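Local coordinates for ABC transporter, substrate-binding protein (Streptococcus pneumoniae, PDB 5G5Y), which captures short- and long-chain fructooligosaccharides, preferring tetrasaccharides and larger, and serves as the solute-binding subunit of the FusABC-MsmK ABC importer, at residues K17-K22 with I36-Y41; N136-I141 with Y282-V287; W270-V275 with A401-D406. One frame throughout, in Å; residues are numbered along the deposited sequence.

In the fold
The three contacts sample two mixed sheets of a two-lobed solute-binding protein. Interaction 1, far from the others (centres about 43 Å from interaction 2 and 34 Å from interaction 3), is partly buried and fastens a connecting loop to an outermost strand, 34-41, through side-chain amides and an indole. Interaction 2 is buried, pairs strand 138-142 with strand 282-284 of the other sheet, and relies on backbone bonds and apolar packing. Interaction 3 lies about 10 Å from it, centre to centre; here the chain leaving strand 264-269 of that same sheet meets helix 399-412 by a cation-pi stack at a substrate-binding tryptophan. NZ of Lys-272 probably bonds to the backbone O of Tyr-282, linking interactions 3 and 2.

Interaction 1: residues K17-K22 with I36-Y41; sequences KDPNEK and IDWTNY. With ZN (zinc ion), chain L.
In Trp-38 and Asn-20 alike the first torsion sets CG opposite the carbonyl carbon (chi1 -58° and -69°), which brings the indole edge and the amide together. NE1 of Trp-38 donates to OD1 of Asn-20 at 2.9 Å; the oxygen lies in the ring plane, although the N-H arrives from above the plane of the amide carbonyl, and amide and ring are turned 65° apart. The other half of the same amide works on the backbone: ND2 of Asn-20 gives a fairly straight bond of 2.9 Å to O of Ile-36, nearly along the C=O axis. Two bonds thus fix the rotation of the amide. Pro-19 covers one face of the indole, its CB 3.6 Å from the centroid of the five-membered ring in a CH-pi contact, while CG of Pro-19 sits 3.4 Å from CG of Trp-38. CG2 of Ile-36 lies over the opposite face, so the ring is sandwiched.

The contact ties the loop between strand 3-10 and helix 23-32 to strand 34-41, the partner of strand 3-10 in a parallel beta-alpha-beta unit at the margin of a mixed sheet. Within the loop Asp-18 forms an Asx turn, OD1 accepting from N of Asn-20, and Lys-22 follows as the N-cap residue of helix 23-32. Water 1 extends the link by donating to OD1 of Asp-18 and accepting from N of Trp-38.

At the start of segment 17-22, ND2 of Asn-40 reaches O of Lys-17 at 2.9 Å with an almost linear N-H, while OD1 of Asn-40 is engaged by Ser-11 OG. Asp-37 starts out away from the loop but turns back, and its OD1 binds a zinc ion at 2.1 Å, together with five waters.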
loop_
_atom_site.group_PDB
_atom_site.type_symbol
_atom_site.label_atom_id
_atom_site.label_comp_id
_atom_site.label_asym_id
_atom_site.label_seq_id
_atom_site.Cartn_x
_atom_site.Cartn_y
_atom_site.Cartn_z
ATOM N N LYS A 17 -8.165 -12.644 -24.046
ATOM C CA LYS A 17 -7.018 -13.574 -24.068
ATOM C C LYS A 17 -5.817 -12.989 -24.836
ATOM O O LYS A 17 -4.672 -13.213 -24.452
ATOM C CB LYS A 17 -7.379 -14.919 -24.691
ATOM C CG LYS A 17 -8.554 -15.646 -24.060
ATOM C CD LYS A 17 -8.244 -16.291 -22.726
ATOM C CE LYS A 17 -9.465 -16.279 -21.794
ATOM N NZ LYS A 17 -9.575 -15.025 -20.981
ATOM N N ASP A 18 -6.098 -12.298 -25.936
ATOM C CA ASP A 18 -5.081 -11.559 -26.675
ATOM C C ASP A 18 -5.121 -10.103 -26.213
ATOM O O ASP A 18 -6.072 -9.411 -26.493
ATOM C CB ASP A 18 -5.339 -11.650 -28.177
ATOM C CG ASP A 18 -4.271 -10.937 -29.017
ATOM O OD1 ASP A 18 -3.284 -10.356 -28.460
ATOM O OD2 ASP A 18 -4.421 -10.960 -30.270
ATOM N N PRO A 19 -4.057 -9.628 -25.537
ATOM C CA PRO A 19 -4.026 -8.221 -25.120
ATOM C C PRO A 19 -4.183 -7.194 -26.258
ATOM O O PRO A 19 -4.617 -6.068 -26.000
ATOM C CB PRO A 19 -2.649 -8.069 -24.505
ATOM C CG PRO A 19 -2.302 -9.413 -24.016
ATOM C CD PRO A 19 -2.863 -10.344 -25.071
ATOM N N ASN A 20 -3.801 -7.554 -27.474
ATOM C CA ASN A 20 -3.983 -6.643 -28.603
ATOM C C ASN A 20 -5.452 -6.320 -28.923
ATOM O O ASN A 20 -5.699 -5.446 -29.727
ATOM C CB ASN A 20 -3.284 -7.152 -29.848
ATOM C CG ASN A 20 -1.773 -7.111 -29.738
ATOM O OD1 ASN A 20 -1.190 -6.206 -29.104
ATOM N ND2 ASN A 20 -1.121 -8.067 -30.361
ATOM N N GLU A 21 -6.407 -7.015 -28.314
ATOM C CA GLU A 21 -7.823 -6.644 -28.385
ATOM C C GLU A 21 -8.212 -5.468 -27.441
ATOM O O GLU A 21 -9.346 -5.012 -27.473
ATOM C CB GLU A 21 -8.703 -7.869 -28.100
ATOM C CG GLU A 21 -8.535 -8.947 -29.159
ATOM C CD GLU A 21 -9.401 -10.176 -28.909
ATOM O OE1 GLU A 21 -10.294 -10.113 -28.048
ATOM O OE2 GLU A 21 -9.165 -11.215 -29.572
ATOM N N LYS A 22 -7.291 -5.021 -26.585
ATOM C CA LYS A 22 -7.465 -3.809 -25.778
ATOM C C LYS A 22 -7.222 -2.551 -26.614
ATOM O O LYS A 22 -6.266 -2.478 -27.368
ATOM C CB LYS A 22 -6.492 -3.801 -24.603
ATOM C CG LYS A 22 -6.801 -4.845 -23.579
ATOM C CD LYS A 22 -5.946 -4.724 -22.317
ATOM C CE LYS A 22 -6.375 -5.749 -21.299
ATOM N NZ LYS A 22 -5.517 -5.854 -20.073
ATOM N N ILE A 36 3.327 -6.232 -30.717
ATOM C CA ILE A 36 3.660 -7.128 -29.626
ATOM C C ILE A 36 2.935 -8.451 -29.798
ATOM O O ILE A 36 1.706 -8.490 -29.927
ATOM C CB ILE A 36 3.307 -6.545 -28.242
ATOM C CG1 ILE A 36 3.935 -5.140 -28.079
ATOM C CG2 ILE A 36 3.821 -7.476 -27.133
ATOM C CD1 ILE A 36 5.452 -5.123 -28.226
ATOM N N ASP A 37 3.716 -9.514 -29.800
ATOM C CA ASP A 37 3.195 -10.850 -29.759
ATOM C C ASP A 37 3.167 -11.278 -28.288
ATOM O O ASP A 37 4.219 -11.571 -27.699
ATOM C CB ASP A 37 4.030 -11.822 -30.583
ATOM C CG ASP A 37 3.417 -13.205 -30.594
ATOM O OD1 ASP A 37 2.205 -13.288 -30.366
ATOM O OD2 ASP A 37 4.110 -14.185 -30.858
ATOM N N TRP A 38 1.971 -11.310 -27.715
ATOM C CA TRP A 38 1.835 -11.523 -26.267
ATOM C C TRP A 38 1.740 -12.976 -25.883
ATOM O O TRP A 38 1.029 -13.754 -26.552
ATOM C CB TRP A 38 0.602 -10.830 -25.696
ATOM C CG TRP A 38 0.563 -9.377 -25.913
ATOM C CD1 TRP A 38 -0.023 -8.720 -26.963
ATOM C CD2 TRP A 38 1.159 -8.360 -25.088
ATOM N NE1 TRP A 38 0.166 -7.388 -26.833
ATOM C CE2 TRP A 38 0.872 -7.129 -25.690
ATOM C CE3 TRP A 38 1.890 -8.376 -23.893
ATOM C CZ2 TRP A 38 1.324 -5.895 -25.150
ATOM C CZ3 TRP A 38 2.339 -7.145 -23.362
ATOM C CH2 TRP A 38 2.033 -5.941 -23.982
ATOM N N THR A 39 2.402 -13.315 -24.766
ATOM C CA THR A 39 2.151 -14.566 -24.047
ATOM C C THR A 39 1.455 -14.110 -22.796
ATOM O O THR A 39 2.112 -13.578 -21.880
ATOM C CB THR A 39 3.457 -15.337 -23.730
ATOM O OG1 THR A 39 4.090 -15.715 -24.944
ATOM C CG2 THR A 39 3.184 -16.610 -22.916
ATOM N N ASN A 40 0.132 -14.280 -22.753
ATOM C CA ASN A 40 -0.681 -13.687 -21.734
ATOM C C ASN A 40 -1.176 -14.714 -20.725
ATOM O O ASN A 40 -2.079 -15.506 -21.050
ATOM C CB ASN A 40 -1.864 -13.001 -22.397
ATOM C CG ASN A 40 -2.760 -12.263 -21.437
ATOM O OD1 ASN A 40 -2.353 -11.877 -20.339
ATOM N ND2 ASN A 40 -3.993 -12.038 -21.854
ATOM N N TYR A 41 -0.617 -14.677 -19.511
ATOM C CA TYR A 41 -1.050 -15.577 -18.438
ATOM C C TYR A 41 -2.026 -14.886 -17.511
ATOM O O TYR A 41 -1.693 -13.890 -16.865
ATOM C CB TYR A 41 0.145 -16.117 -17.687
ATOM C CG TYR A 41 1.095 -16.921 -18.527
ATOM C CD1 TYR A 41 0.640 -17.918 -19.419
ATOM C CD2 TYR A 41 2.475 -16.745 -18.398
ATOM C CE1 TYR A 41 1.534 -18.663 -20.166
ATOM C CE2 TYR A 41 3.383 -17.470 -19.134
ATOM C CZ TYR A 41 2.921 -18.455 -20.012
ATOM O OH TYR A 41 3.864 -19.181 -20.735
HETATM ZN ZN ZN L . 1.092 -15.048 -30.246
HETATM O O HOH W 1 -0.729 -11.389 -29.148
HETATM O O HOH W 2 0.701 -4.795 -30.541
HETATM O O HOH W 3 2.254 -16.265 -31.569
HETATM O O HOH W 4 -0.677 -14.183 -28.948
HETATM O O HOH W 5 2.340 -15.990 -28.681
HETATM O O HOH W 6 0.044 -17.196 -29.847
HETATM O O HOH W 7 -0.598 -14.471 -31.751
#

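Interaction 2: residues N136-I141 with Y282-V287; sequences NDMAWI and YDVLPV
Trp-140 and Val-284 form an antiparallel non-hydrogen-bonded pair; their side chains diverge, yet CZ3 of the indole comes within 3.8 Å of CG2 of Val-284. That same methyl also meets CE of Met-138 at 3.9 Å, brought round by the bend at chi3 (53°) of the thioether chain. Ile-141 and Leu-285 meet on the other side of the sheet: with CG1 anti to the backbone N, Ile-141 sends CD1 to CD1 of Leu-285 at 3.8 Å, while CB of Ala-139 packs against CB of Leu-285.

Between these two apolar layers runs the backbone ladder. Ile-141 and Asp-283 form the hydrogen-bonded pair, N of Ile-141 to O of Asp-283 at 2.8 Å; N of Asp-283 returns a bond to O of Ile-141 at 3.0 Å. N of Leu-285 then donates to O of Ala-139. Water 8 donates to both Ala-139 O and Leu-285 O beyond the last rung.

Strand 282-284 is an edge strand of the mixed sheet, and strand 138-142 lies between it and strand 264-269, where Thr-269 O accepts from NE1 of Trp-140. Helix 399-412 packs on the Trp-140 side, through Trp-403, Arg-404 and Tyr-412.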
loop_
_atom_site.group_PDB
_atom_site.type_symbol
_atom_site.label_atom_id
_atom_site.label_comp_id
_atom_site.label_asym_id
_atom_site.label_seq_id
_atom_site.Cartn_x
_atom_site.Cartn_y
_atom_site.Cartn_z
ATOM N N ASN A 136 -3.086 3.544 7.011
ATOM C CA ASN A 136 -3.854 2.472 6.373
ATOM C C ASN A 136 -5.098 2.083 7.184
ATOM O O ASN A 136 -6.194 1.971 6.615
ATOM C CB ASN A 136 -2.959 1.282 6.024
ATOM C CG ASN A 136 -2.381 0.567 7.255
ATOM O OD1 ASN A 136 -1.951 1.180 8.214
ATOM N ND2 ASN A 136 -2.348 -0.730 7.198
ATOM N N ASP A 137 -4.934 1.942 8.500
ATOM C CA ASP A 137 -5.989 1.490 9.390
ATOM C C ASP A 137 -6.702 2.633 10.127
ATOM O O ASP A 137 -6.601 2.764 11.344
ATOM C CB ASP A 137 -5.469 0.445 10.387
ATOM C CG ASP A 137 -4.457 0.992 11.370
ATOM O OD1 ASP A 137 -3.597 1.805 10.988
ATOM O OD2 ASP A 137 -4.537 0.600 12.567
ATOM N N MET A 138 -7.447 3.429 9.375
ATOM C CA MET A 138 -8.164 4.583 9.920
ATOM C C MET A 138 -9.235 4.099 10.901
ATOM O O MET A 138 -9.834 3.037 10.685
ATOM C CB MET A 138 -8.837 5.402 8.811
ATOM C CG MET A 138 -7.881 6.044 7.867
ATOM S SD MET A 138 -8.599 7.004 6.517
ATOM C CE MET A 138 -9.708 8.126 7.347
ATOM N N ALA A 139 -9.433 4.872 11.974
ATOM C CA ALA A 139 -10.482 4.594 12.978
ATOM C C ALA A 139 -11.726 5.401 12.601
ATOM O O ALA A 139 -11.606 6.573 12.205
ATOM C CB ALA A 139 -10.005 4.950 14.361
ATOM N N TRP A 140 -12.878 4.752 12.697
ATOM C CA TRP A 140 -14.162 5.324 12.335
ATOM C C TRP A 140 -15.097 5.169 13.520
ATOM O O TRP A 140 -15.023 4.158 14.254
ATOM C CB TRP A 140 -14.727 4.560 11.142
ATOM C CG TRP A 140 -13.801 4.501 9.981
ATOM C CD1 TRP A 140 -12.882 3.541 9.724
ATOM C CD2 TRP A 140 -13.718 5.437 8.906
ATOM N NE1 TRP A 140 -12.212 3.836 8.576
ATOM C CE2 TRP A 140 -12.714 4.981 8.044
ATOM C CE3 TRP A 140 -14.386 6.621 8.603
ATOM C CZ2 TRP A 140 -12.349 5.663 6.876
ATOM C CZ3 TRP A 140 -14.030 7.305 7.414
ATOM C CH2 TRP A 140 -13.029 6.826 6.588
ATOM N N ILE A 141 -15.974 6.151 13.718
ATOM C CA ILE A 141 -16.868 6.144 14.873
ATOM C C ILE A 141 -18.327 6.383 14.428
ATOM O O ILE A 141 -18.560 7.131 13.475
ATOM C CB ILE A 141 -16.415 7.163 15.929
ATOM C CG1 ILE A 141 -17.243 7.059 17.225
ATOM C CG2 ILE A 141 -16.400 8.578 15.387
ATOM C CD1 ILE A 141 -16.633 7.811 18.382
ATOM N N TYR A 282 -21.314 6.975 10.109
ATOM C CA TYR A 282 -19.913 6.847 10.549
ATOM C C TYR A 282 -19.039 7.956 9.968
ATOM O O TYR A 282 -19.245 8.407 8.810
ATOM C CB TYR A 282 -19.358 5.486 10.135
ATOM C CG TYR A 282 -19.935 4.371 10.935
ATOM C CD1 TYR A 282 -21.119 3.753 10.544
ATOM C CD2 TYR A 282 -19.313 3.932 12.110
ATOM C CE1 TYR A 282 -21.671 2.730 11.303
ATOM C CE2 TYR A 282 -19.845 2.888 12.863
ATOM C CZ TYR A 282 -21.034 2.295 12.457
ATOM O OH TYR A 282 -21.598 1.263 13.205
ATOM N N ASP A 283 -18.078 8.411 10.781
ATOM C CA ASP A 283 -17.116 9.404 10.338
ATOM C C ASP A 283 -15.761 9.105 10.989
ATOM O O ASP A 283 -15.661 8.210 11.821
ATOM C CB ASP A 283 -17.584 10.802 10.744
ATOM C CG ASP A 283 -17.139 11.885 9.768
ATOM O OD1 ASP A 283 -16.221 11.665 8.949
ATOM O OD2 ASP A 283 -17.712 12.979 9.836
ATOM N N VAL A 284 -14.751 9.874 10.600
ATOM C CA VAL A 284 -13.384 9.734 11.098
ATOM C C VAL A 284 -13.317 10.066 12.591
ATOM O O VAL A 284 -13.844 11.088 13.047
ATOM C CB VAL A 284 -12.390 10.648 10.358
ATOM C CG1 VAL A 284 -10.975 10.362 10.836
ATOM C CG2 VAL A 284 -12.477 10.488 8.838
ATOM N N LEU A 285 -12.710 9.165 13.352
ATOM C CA LEU A 285 -12.413 9.428 14.746
ATOM C C LEU A 285 -11.189 10.347 14.724
ATOM O O LEU A 285 -10.123 9.912 14.251
ATOM C CB LEU A 285 -12.078 8.122 15.480
ATOM C CG LEU A 285 -11.739 8.256 16.970
ATOM C CD1 LEU A 285 -12.959 8.698 17.748
ATOM C CD2 LEU A 285 -11.210 6.974 17.551
ATOM N N PRO A 286 -11.317 11.582 15.210
ATOM C CA PRO A 286 -10.113 12.420 15.207
ATOM C C PRO A 286 -8.969 11.869 16.055
ATOM O O PRO A 286 -9.188 11.054 16.963
ATOM C CB PRO A 286 -10.589 13.751 15.801
ATOM C CG PRO A 286 -12.090 13.673 15.810
ATOM C CD PRO A 286 -12.452 12.244 15.881
ATOM N N VAL A 287 -7.781 12.360 15.789
ATOM C CA VAL A 287 -6.587 11.948 16.521
ATOM C C VAL A 287 -6.792 12.290 18.012
ATOM O O VAL A 287 -7.180 13.427 18.359
ATOM C CB VAL A 287 -5.338 12.621 15.949
ATOM C CG1 VAL A 287 -4.113 12.389 16.845
ATOM C CG2 VAL A 287 -5.121 12.094 14.546
HETATM O O HOH W 8 -9.235 7.909 12.624
#

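Interaction 3: residues W270-V275 with A401-D406; sequences WDKNNV and AKWRLD
Trp-270, a substrate-binding residue of the sugar site, is backed by a cation-pi stack with Arg-404 of helix 399-412. The guanidinium lies flat on the indole, planes only 2° apart, with CZ of Arg-404 3.5 Å from the centroid of the six-membered ring; CD of Arg-404 adds a CH-pi contact over the five-membered ring. An extended chain from CG to NE carries the charge across the ring.

The same guanidinium grips the backbone of its stacking partner side-on: NE and NH2 of Arg-404 both donate to O of Trp-270, at 2.9 and 3.1 Å. The NH2 bond lies in the carbonyl plane on a lone pair, whereas NE comes from above that plane. With NH1 bonded to Val-135 O as well, the plane of the arginine is fixed and should in turn steady the indole that binds sugar.

One residue earlier on the helix, Trp-403 reaches the next turn of the loop, its CZ3 3.5 Å from OD1 of Asp-271. That carboxylate oxygen closes an Asx turn, accepting from N of Asn-273 at 2.9 Å. The syn lone pair of Asp-271 OD1 takes a second bond, 2.7 Å long, from ND2 of Asn-273, which also sits over a face of the Trp-403 ring.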
loop_
_atom_site.group_PDB
_atom_site.type_symbol
_atom_site.label_atom_id
_atom_site.label_comp_id
_atom_site.label_asym_id
_atom_site.label_seq_id
_atom_site.Cartn_x
_atom_site.Cartn_y
_atom_site.Cartn_z
ATOM N N TRP A 270 -9.688 0.642 5.888
ATOM C CA TRP A 270 -9.173 1.605 4.921
ATOM C C TRP A 270 -10.185 2.667 4.552
ATOM O O TRP A 270 -9.902 3.873 4.591
ATOM C CB TRP A 270 -8.687 0.878 3.700
ATOM C CG TRP A 270 -8.117 1.728 2.595
ATOM C CD1 TRP A 270 -8.808 2.245 1.544
ATOM C CD2 TRP A 270 -6.741 2.097 2.397
ATOM N NE1 TRP A 270 -7.955 2.932 0.700
ATOM C CE2 TRP A 270 -6.683 2.856 1.198
ATOM C CE3 TRP A 270 -5.572 1.877 3.110
ATOM C CZ2 TRP A 270 -5.502 3.372 0.702
ATOM C CZ3 TRP A 270 -4.377 2.385 2.613
ATOM C CH2 TRP A 270 -4.350 3.140 1.416
ATOM N N ASP A 271 -11.379 2.212 4.213
ATOM C CA ASP A 271 -12.449 3.091 3.754
ATOM C C ASP A 271 -13.726 2.534 4.297
ATOM O O ASP A 271 -14.033 1.384 4.008
ATOM C CB ASP A 271 -12.416 3.106 2.214
ATOM C CG ASP A 271 -13.510 3.959 1.569
ATOM O OD1 ASP A 271 -14.562 4.272 2.183
ATOM O OD2 ASP A 271 -13.296 4.315 0.372
ATOM N N LYS A 272 -14.458 3.358 5.051
ATOM C CA LYS A 272 -15.725 2.959 5.720
ATOM C C LYS A 272 -16.758 2.386 4.721
ATOM O O LYS A 272 -17.577 1.501 5.061
ATOM C CB LYS A 272 -16.339 4.154 6.471
ATOM C CG LYS A 272 -16.917 5.262 5.584
ATOM C CD LYS A 272 -17.588 6.352 6.390
ATOM C CE LYS A 272 -18.392 7.265 5.448
ATOM N NZ LYS A 272 -18.860 8.493 6.100
ATOM N N ASN A 273 -16.668 2.836 3.470
ATOM C CA ASN A 273 -17.591 2.367 2.425
ATOM C C ASN A 273 -17.584 0.839 2.240
ATOM O O ASN A 273 -18.624 0.249 1.924
ATOM C CB ASN A 273 -17.331 3.120 1.105
ATOM C CG ASN A 273 -17.780 4.580 1.182
ATOM O OD1 ASN A 273 -18.965 4.871 0.997
ATOM N ND2 ASN A 273 -16.849 5.512 1.469
ATOM N N ASN A 274 -16.442 0.196 2.498
ATOM C CA ASN A 274 -16.330 -1.238 2.387
ATOM C C ASN A 274 -16.856 -2.014 3.598
ATOM O O ASN A 274 -16.852 -3.243 3.559
ATOM C CB ASN A 274 -14.877 -1.660 2.122
ATOM C CG ASN A 274 -14.261 -0.933 0.924
ATOM O OD1 ASN A 274 -13.169 -0.334 1.019
ATOM N ND2 ASN A 274 -14.969 -0.952 -0.196
ATOM N N VAL A 275 -17.221 -1.333 4.678
ATOM C CA VAL A 275 -17.586 -2.016 5.925
ATOM C C VAL A 275 -18.935 -1.542 6.375
ATOM O O VAL A 275 -19.863 -2.357 6.393
ATOM C CB VAL A 275 -16.525 -1.859 7.042
ATOM C CG1 VAL A 275 -16.936 -2.595 8.315
ATOM C CG2 VAL A 275 -15.202 -2.405 6.543
ATOM N N ALA A 401 -10.116 8.207 -4.114
ATOM C CA ALA A 401 -8.775 8.579 -3.657
ATOM C C ALA A 401 -8.758 10.001 -3.160
ATOM O O ALA A 401 -8.159 10.300 -2.118
ATOM C CB ALA A 401 -7.752 8.404 -4.752
ATOM N N LYS A 402 -9.398 10.894 -3.914
ATOM C CA LYS A 402 -9.459 12.299 -3.534
ATOM C C LYS A 402 -10.126 12.450 -2.172
ATOM O O LYS A 402 -9.654 13.208 -1.322
ATOM C CB LYS A 402 -10.174 13.123 -4.589
ATOM C CG LYS A 402 -10.381 14.594 -4.257
ATOM C CD LYS A 402 -9.071 15.317 -3.988
ATOM C CE LYS A 402 -9.261 16.831 -3.924
ATOM N NZ LYS A 402 -8.124 17.471 -3.191
ATOM N N TRP A 403 -11.254 11.788 -2.002
ATOM C CA TRP A 403 -11.990 11.807 -0.730
ATOM C C TRP A 403 -11.075 11.383 0.445
ATOM O O TRP A 403 -10.978 12.092 1.422
ATOM C CB TRP A 403 -13.178 10.889 -0.840
ATOM C CG TRP A 403 -13.986 10.723 0.398
ATOM C CD1 TRP A 403 -14.959 11.588 0.891
ATOM C CD2 TRP A 403 -13.958 9.608 1.284
ATOM N NE1 TRP A 403 -15.516 11.042 2.027
ATOM C CE2 TRP A 403 -14.907 9.847 2.297
ATOM C CE3 TRP A 403 -13.207 8.428 1.330
ATOM C CZ2 TRP A 403 -15.140 8.925 3.336
ATOM C CZ3 TRP A 403 -13.417 7.546 2.356
ATOM C CH2 TRP A 403 -14.371 7.806 3.360
ATOM N N ARG A 404 -10.384 10.258 0.295
ATOM C CA ARG A 404 -9.515 9.723 1.342
ATOM C C ARG A 404 -8.343 10.674 1.607
ATOM O O ARG A 404 -8.027 10.942 2.746
ATOM C CB ARG A 404 -9.034 8.292 1.012
ATOM C CG ARG A 404 -8.513 7.548 2.212
ATOM C CD ARG A 404 -8.008 6.183 1.862
ATOM N NE ARG A 404 -7.928 5.398 3.097
ATOM C CZ ARG A 404 -6.813 5.209 3.808
ATOM N NH1 ARG A 404 -5.637 5.686 3.417
ATOM N NH2 ARG A 404 -6.872 4.511 4.909
ATOM N N LEU A 405 -7.721 11.204 0.553
ATOM C CA LEU A 405 -6.615 12.164 0.702
ATOM C C LEU A 405 -7.005 13.358 1.514
ATOM O O LEU A 405 -6.224 13.832 2.346
ATOM C CB LEU A 405 -6.113 12.701 -0.659
ATOM C CG LEU A 405 -5.166 11.821 -1.411
ATOM C CD1 LEU A 405 -4.797 12.457 -2.758
ATOM C CD2 LEU A 405 -3.891 11.612 -0.621
ATOM N N ASP A 406 -8.194 13.886 1.249
ATOM C CA ASP A 406 -8.644 15.059 1.967
ATOM C C ASP A 406 -8.882 14.747 3.459
ATOM O O ASP A 406 -8.509 15.563 4.289
ATOM C CB ASP A 406 -9.913 15.617 1.327
ATOM C CG ASP A 406 -9.667 16.273 -0.042
ATOM O OD1 ASP A 406 -8.512 16.530 -0.453
ATOM O OD2 ASP A 406 -10.687 16.565 -0.696
#